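Gifsy-2 prophage ATP-binding sugar transporter-like protein (Salmonella typhimurium LT2, PDB 2PP6) is of uncertain function, tentatively assigned ATP binding and sugar transport, and is a small prophage-encoded beta-barrel protein with a long N-terminal helix. Local coordinates at residues L18-F23 with V56-N61; R81-R84 with P89-T92. All blocks are in the same frame, centred on the assembly; numbering follows the deposited sequence.

Interaction 1: residues L18-F23 with V56-N61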
loop_
_atom_site.group_PDB
_atom_site.type_symbol
_atom_site.label_atom_id
_atom_site.label_comp_id
_atom_site.label_asym_id
_atom_site.label_seq_id
_atom_site.Cartn_x
_atom_site.Cartn_y
_atom_site.Cartn_z
ATOM N N LEU A 18 2.996 -9.793 -7.050
ATOM C CA LEU A 18 3.892 -9.014 -7.885
ATOM C C LEU A 18 5.333 -9.416 -7.627
ATOM O O LEU A 18 6.131 -9.522 -8.561
ATOM C CB LEU A 18 3.695 -7.521 -7.613
ATOM C CG LEU A 18 4.544 -6.526 -8.408
ATOM C CD1 LEU A 18 4.392 -6.756 -9.898
ATOM C CD2 LEU A 18 4.115 -5.120 -8.038
ATOM N N ILE A 19 5.670 -9.631 -6.362
ATOM C CA ILE A 19 7.023 -10.042 -6.028
ATOM C C ILE A 19 7.301 -11.395 -6.667
ATOM O O ILE A 19 8.386 -11.626 -7.207
ATOM C CB ILE A 19 7.233 -10.184 -4.519
ATOM C CG1 ILE A 19 7.220 -8.816 -3.853
ATOM C CG2 ILE A 19 8.564 -10.873 -4.249
ATOM C CD1 ILE A 19 7.578 -8.881 -2.396
ATOM N N ALA A 20 6.318 -12.286 -6.607
ATOM C CA ALA A 20 6.475 -13.612 -7.185
ATOM C C ALA A 20 6.631 -13.517 -8.699
ATOM O O ALA A 20 7.430 -14.241 -9.295
ATOM C CB ALA A 20 5.281 -14.484 -6.832
ATOM N N GLU A 21 5.871 -12.615 -9.314
ATOM C CA GLU A 21 5.930 -12.424 -10.756
ATOM C C GLU A 21 7.281 -11.879 -11.192
ATOM O O GLU A 21 7.813 -12.277 -12.212
ATOM C CB GLU A 21 4.834 -11.463 -11.215
ATOM C CG GLU A 21 4.751 -11.318 -12.720
ATOM C CD GLU A 21 4.361 -12.620 -13.409
ATOM O OE1 GLU A 21 4.471 -12.703 -14.654
ATOM O OE2 GLU A 21 3.933 -13.564 -12.706
ATOM N N ARG A 22 7.838 -10.968 -10.415
ATOM C CA ARG A 22 9.110 -10.373 -10.757
ATOM C C ARG A 22 10.337 -11.194 -10.417
ATOM O O ARG A 22 11.278 -11.218 -11.191
ATOM C CB ARG A 22 9.245 -9.005 -10.092
ATOM C CG ARG A 22 8.834 -7.856 -10.975
ATOM C CD ARG A 22 9.962 -6.853 -11.071
ATOM N NE ARG A 22 10.088 -6.062 -9.855
ATOM C CZ ARG A 22 11.112 -5.260 -9.587
ATOM N NH1 ARG A 22 11.129 -4.574 -8.453
ATOM N NH2 ARG A 22 12.124 -5.154 -10.442
ATOM N N PHE A 23 10.344 -11.858 -9.266
ATOM C CA PHE A 23 11.514 -12.620 -8.857
ATOM C C PHE A 23 11.284 -14.129 -8.709
ATOM O O PHE A 23 12.236 -14.894 -8.540
ATOM C CB PHE A 23 12.054 -12.050 -7.539
ATOM C CG PHE A 23 12.037 -10.542 -7.476
ATOM C CD1 PHE A 23 12.733 -9.781 -8.412
ATOM C CD2 PHE A 23 11.303 -9.882 -6.496
ATOM C CE1 PHE A 23 12.699 -8.390 -8.375
ATOM C CE2 PHE A 23 11.264 -8.489 -6.454
ATOM C CZ PHE A 23 11.963 -7.746 -7.396
ATOM N N VAL A 56 11.635 -18.553 -0.015
ATOM C CA VAL A 56 10.295 -18.606 0.542
ATOM C C VAL A 56 9.326 -19.026 -0.574
ATOM O O VAL A 56 9.450 -18.601 -1.720
ATOM C CB VAL A 56 9.883 -17.277 1.221
ATOM C CG1 VAL A 56 11.058 -16.368 1.320
ATOM C CG2 VAL A 56 8.737 -16.657 0.510
ATOM N N VAL A 57 8.389 -19.901 -0.225
ATOM C CA VAL A 57 7.426 -20.462 -1.160
ATOM C C VAL A 57 6.172 -19.628 -1.358
ATOM O O VAL A 57 5.408 -19.411 -0.421
ATOM C CB VAL A 57 7.021 -21.875 -0.687
ATOM C CG1 VAL A 57 6.101 -22.540 -1.707
ATOM C CG2 VAL A 57 8.265 -22.705 -0.479
ATOM N N PHE A 58 5.934 -19.187 -2.584
ATOM C CA PHE A 58 4.758 -18.368 -2.853
ATOM C C PHE A 58 3.509 -19.108 -3.317
ATOM O O PHE A 58 2.401 -18.707 -2.984
ATOM C CB PHE A 58 5.107 -17.268 -3.846
ATOM C CG PHE A 58 5.824 -16.100 -3.220
ATOM C CD1 PHE A 58 5.235 -14.850 -3.184
ATOM C CD2 PHE A 58 7.089 -16.258 -2.654
ATOM C CE1 PHE A 58 5.894 -13.769 -2.590
ATOM C CE2 PHE A 58 7.754 -15.184 -2.064
ATOM C CZ PHE A 58 7.160 -13.940 -2.029
ATOM N N SER A 59 3.671 -20.190 -4.063
ATOM C CA SER A 59 2.521 -20.946 -4.543
ATOM C C SER A 59 1.731 -21.487 -3.354
ATOM O O SER A 59 2.315 -21.834 -2.320
ATOM C CB SER A 59 3.000 -22.096 -5.422
ATOM O OG SER A 59 3.783 -21.603 -6.491
ATOM N N GLY A 60 0.406 -21.559 -3.486
ATOM C CA GLY A 60 -0.405 -22.061 -2.385
ATOM C C GLY A 60 -0.783 -23.516 -2.562
ATOM O O GLY A 60 -1.578 -24.046 -1.797
ATOM N N ASN A 61 -0.205 -24.176 -3.562
ATOM C CA ASN A 61 -0.560 -25.557 -3.830
ATOM C C ASN A 61 0.419 -26.601 -3.310
ATOM O O ASN A 61 0.309 -27.770 -3.658
ATOM C CB ASN A 61 -0.798 -25.756 -5.335
ATOM C CG ASN A 61 0.471 -25.628 -6.158
ATOM O OD1 ASN A 61 1.250 -24.703 -5.961
ATOM N ND2 ASN A 61 0.665 -26.541 -7.104
#
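The bond from F23 N to I19 O, 2.9 Å long, secures the last turn of helix 2-23, from which I19 and A20 meet F58. No hydrogen bond crosses between the segments; the contact is wholly apolar. The methyl of A20 points at the other segment and comes closest, its CB 3.7 Å from F58 CD1 at the part of the ring nearest the backbone. I19 reaches the far end of the same ring, with CG2 4.0 Å from F58 CZ. With I19 CG1 beside the backbone N (chi1 -70°), CG2 lies anti to that nitrogen, and it is CG2 that meets the ring. Both aliphatic groups approach the ring obliquely.

F58 immediately follows strand 53-57 of an antiparallel barrel, and its ring lies along the flank of the N-terminal helix, the near end on A20 and the far end on I19, with the CA atoms of A20 and F58 6.7 Å apart. A small residue such as A20 lets the helix come this close, whereas the branched I19 also packs on L42 and on M4 of the second subunit. V56 O lies at the ring edge, in its plane, and K88 makes a cation-pi contact with the ring. Beyond F58, S59 OG accepts a hydrogen bond from I35 N of strand 32-38.

Interaction 2: residues R81-R84 with P89-T92; sequences RIRR and PQLT
R83 and Q90 form a hydrogen-bonded antiparallel pair within two strands whose axes run at 149°: R83 N donates to Q90 O over 2.9 Å, and Q90 N returns a bond of 3.1 Å to R83 O. T92 N also donates to R81 O, at 3.0 Å, and I82 CA adds a CA-H...O contact to Q90 O. I82 and L91, a non-hydrogen-bonded pair, lie side by side and point the same way; I82 CG1 meets the L91 methyl CD2 at 3.4 Å. Their branched apolar side chains suit this face, where L91 is buried and also packs on V57, V79 and P64.

The two strands, 75-85 and 88-95, make a beta hairpin of the six-stranded barrel, and strand 88-95 passes its other edge to strand 53-57. P89, beside R84 in a non-hydrogen-bonded position, sacrifices no bond to strand 75-85 by lacking an N-H. The bent chain of R84 brings its guanidinium back across the proline ring, with NH2 3.7 Å from P89 CG, and one guanidinium face lies over P89.

On the face shared by R81, R83, Q90 and T92, Q90 stretches out with CG anti to its nitrogen (chi1 167°), bringing NE2 to 3.6 Å from R83 CD. NE2 also sits at the edge of the R83 guanidinium, the two planes turned 70° apart; as modelled, both offer N-H groups, and no bond joins them. R81 and T92 lie side by side, R81 CG 3.1 Å from T92 OG1 without bonding. That hydroxyl lies loosely over the rim of one R83 guanidinium face and makes a weak hydrogen bond with N54 ND2, a polar partner fitting for a buried threonine.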
loop_
_atom_site.group_PDB
_atom_site.type_symbol
_atom_site.label_atom_id
_atom_site.label_comp_id
_atom_site.label_asym_id
_atom_site.label_seq_id
_atom_site.Cartn_x
_atom_site.Cartn_y
_atom_site.Cartn_z
ATOM N N ARG A 81 15.319 -27.232 7.143
ATOM C CA ARG A 81 14.505 -26.557 8.151
ATOM C C ARG A 81 13.470 -25.636 7.520
ATOM O O ARG A 81 13.624 -25.192 6.391
ATOM C CB ARG A 81 15.379 -25.778 9.140
ATOM C CG ARG A 81 15.835 -24.423 8.675
ATOM C CD ARG A 81 16.772 -23.778 9.695
ATOM N NE ARG A 81 18.082 -24.430 9.758
ATOM C CZ ARG A 81 18.351 -25.533 10.453
ATOM N NH1 ARG A 81 17.402 -26.129 11.166
ATOM N NH2 ARG A 81 19.575 -26.048 10.429
ATOM N N ILE A 82 12.417 -25.338 8.268
ATOM C CA ILE A 82 11.332 -24.517 7.752
ATOM C C ILE A 82 10.870 -23.408 8.693
ATOM O O ILE A 82 10.352 -23.673 9.770
ATOM C CB ILE A 82 10.120 -25.433 7.409
ATOM C CG1 ILE A 82 10.411 -26.216 6.119
ATOM C CG2 ILE A 82 8.840 -24.630 7.335
ATOM C CD1 ILE A 82 9.314 -27.204 5.725
ATOM N N ARG A 83 11.046 -22.162 8.287
ATOM C CA ARG A 83 10.602 -21.044 9.115
ATOM C C ARG A 83 9.381 -20.366 8.504
ATOM O O ARG A 83 8.747 -20.885 7.591
ATOM C CB ARG A 83 11.720 -20.028 9.266
ATOM C CG ARG A 83 12.834 -20.547 10.098
ATOM C CD ARG A 83 14.155 -20.009 9.638
ATOM N NE ARG A 83 15.231 -20.675 10.359
ATOM C CZ ARG A 83 16.519 -20.539 10.068
ATOM N NH1 ARG A 83 16.891 -19.755 9.058
ATOM N NH2 ARG A 83 17.430 -21.181 10.794
ATOM N N ARG A 84 9.034 -19.206 9.026
ATOM C CA ARG A 84 7.911 -18.494 8.479
ATOM C C ARG A 84 8.376 -17.122 8.053
ATOM O O ARG A 84 9.263 -16.519 8.673
ATOM C CB ARG A 84 6.784 -18.392 9.503
ATOM C CG ARG A 84 5.573 -19.213 9.119
ATOM C CD ARG A 84 5.928 -20.683 9.001
ATOM N NE ARG A 84 5.149 -21.357 7.965
ATOM C CZ ARG A 84 5.175 -22.668 7.747
ATOM N NH1 ARG A 84 5.942 -23.448 8.500
ATOM N NH2 ARG A 84 4.450 -23.196 6.768
ATOM N N PRO A 89 6.181 -20.351 3.877
ATOM C CA PRO A 89 7.281 -21.266 4.168
ATOM C C PRO A 89 8.642 -20.745 3.728
ATOM O O PRO A 89 8.857 -20.464 2.562
ATOM C CB PRO A 89 6.906 -22.524 3.385
ATOM C CG PRO A 89 5.428 -22.434 3.262
ATOM C CD PRO A 89 5.206 -20.975 2.977
ATOM N N GLN A 90 9.561 -20.585 4.661
ATOM C CA GLN A 90 10.888 -20.173 4.270
ATOM C C GLN A 90 11.723 -21.430 4.452
ATOM O O GLN A 90 11.924 -21.870 5.578
ATOM C CB GLN A 90 11.425 -19.075 5.158
ATOM C CG GLN A 90 12.890 -18.920 4.923
ATOM C CD GLN A 90 13.458 -17.747 5.628
ATOM O OE1 GLN A 90 13.232 -16.611 5.234
ATOM N NE2 GLN A 90 14.203 -18.005 6.696
ATOM N N LEU A 91 12.198 -21.999 3.346
ATOM C CA LEU A 91 12.965 -23.233 3.387
ATOM C C LEU A 91 14.490 -23.094 3.345
ATOM O O LEU A 91 15.050 -22.286 2.591
ATOM C CB LEU A 91 12.529 -24.135 2.232
ATOM C CG LEU A 91 11.034 -24.189 1.896
ATOM C CD1 LEU A 91 10.802 -25.202 0.764
ATOM C CD2 LEU A 91 10.228 -24.568 3.126
ATOM N N THR A 92 15.160 -23.891 4.170
ATOM C CA THR A 92 16.613 -23.909 4.184
ATOM C C THR A 92 16.941 -25.179 3.425
ATOM O O THR A 92 16.548 -26.276 3.833
ATOM C CB THR A 92 17.189 -23.990 5.605
ATOM O OG1 THR A 92 16.924 -22.762 6.296
ATOM C CG2 THR A 92 18.694 -24.224 5.550
#

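In the fold
Interaction 1 comes first along the chain, tying the end of helix 2-23 to the residue that follows strand 53-57; interaction 2 comes later, as the hairpin of strands 75-85 and 88-95. Their centres are about 14 Å apart, yet they meet in one sheet, because strands 53-57 and 88-95 are neighbours: V57 N lies 2.9 Å from P89 O, probably a hydrogen bond, and V57 CG2 packs on L91 CD1. The hairpin thus builds the barrel wall, while the end of the helix docks on F58, beside strand 53-57, and turns other residues to neighbouring subunits of the tetramer, consistent with a barrel joined to a four-helix bundle.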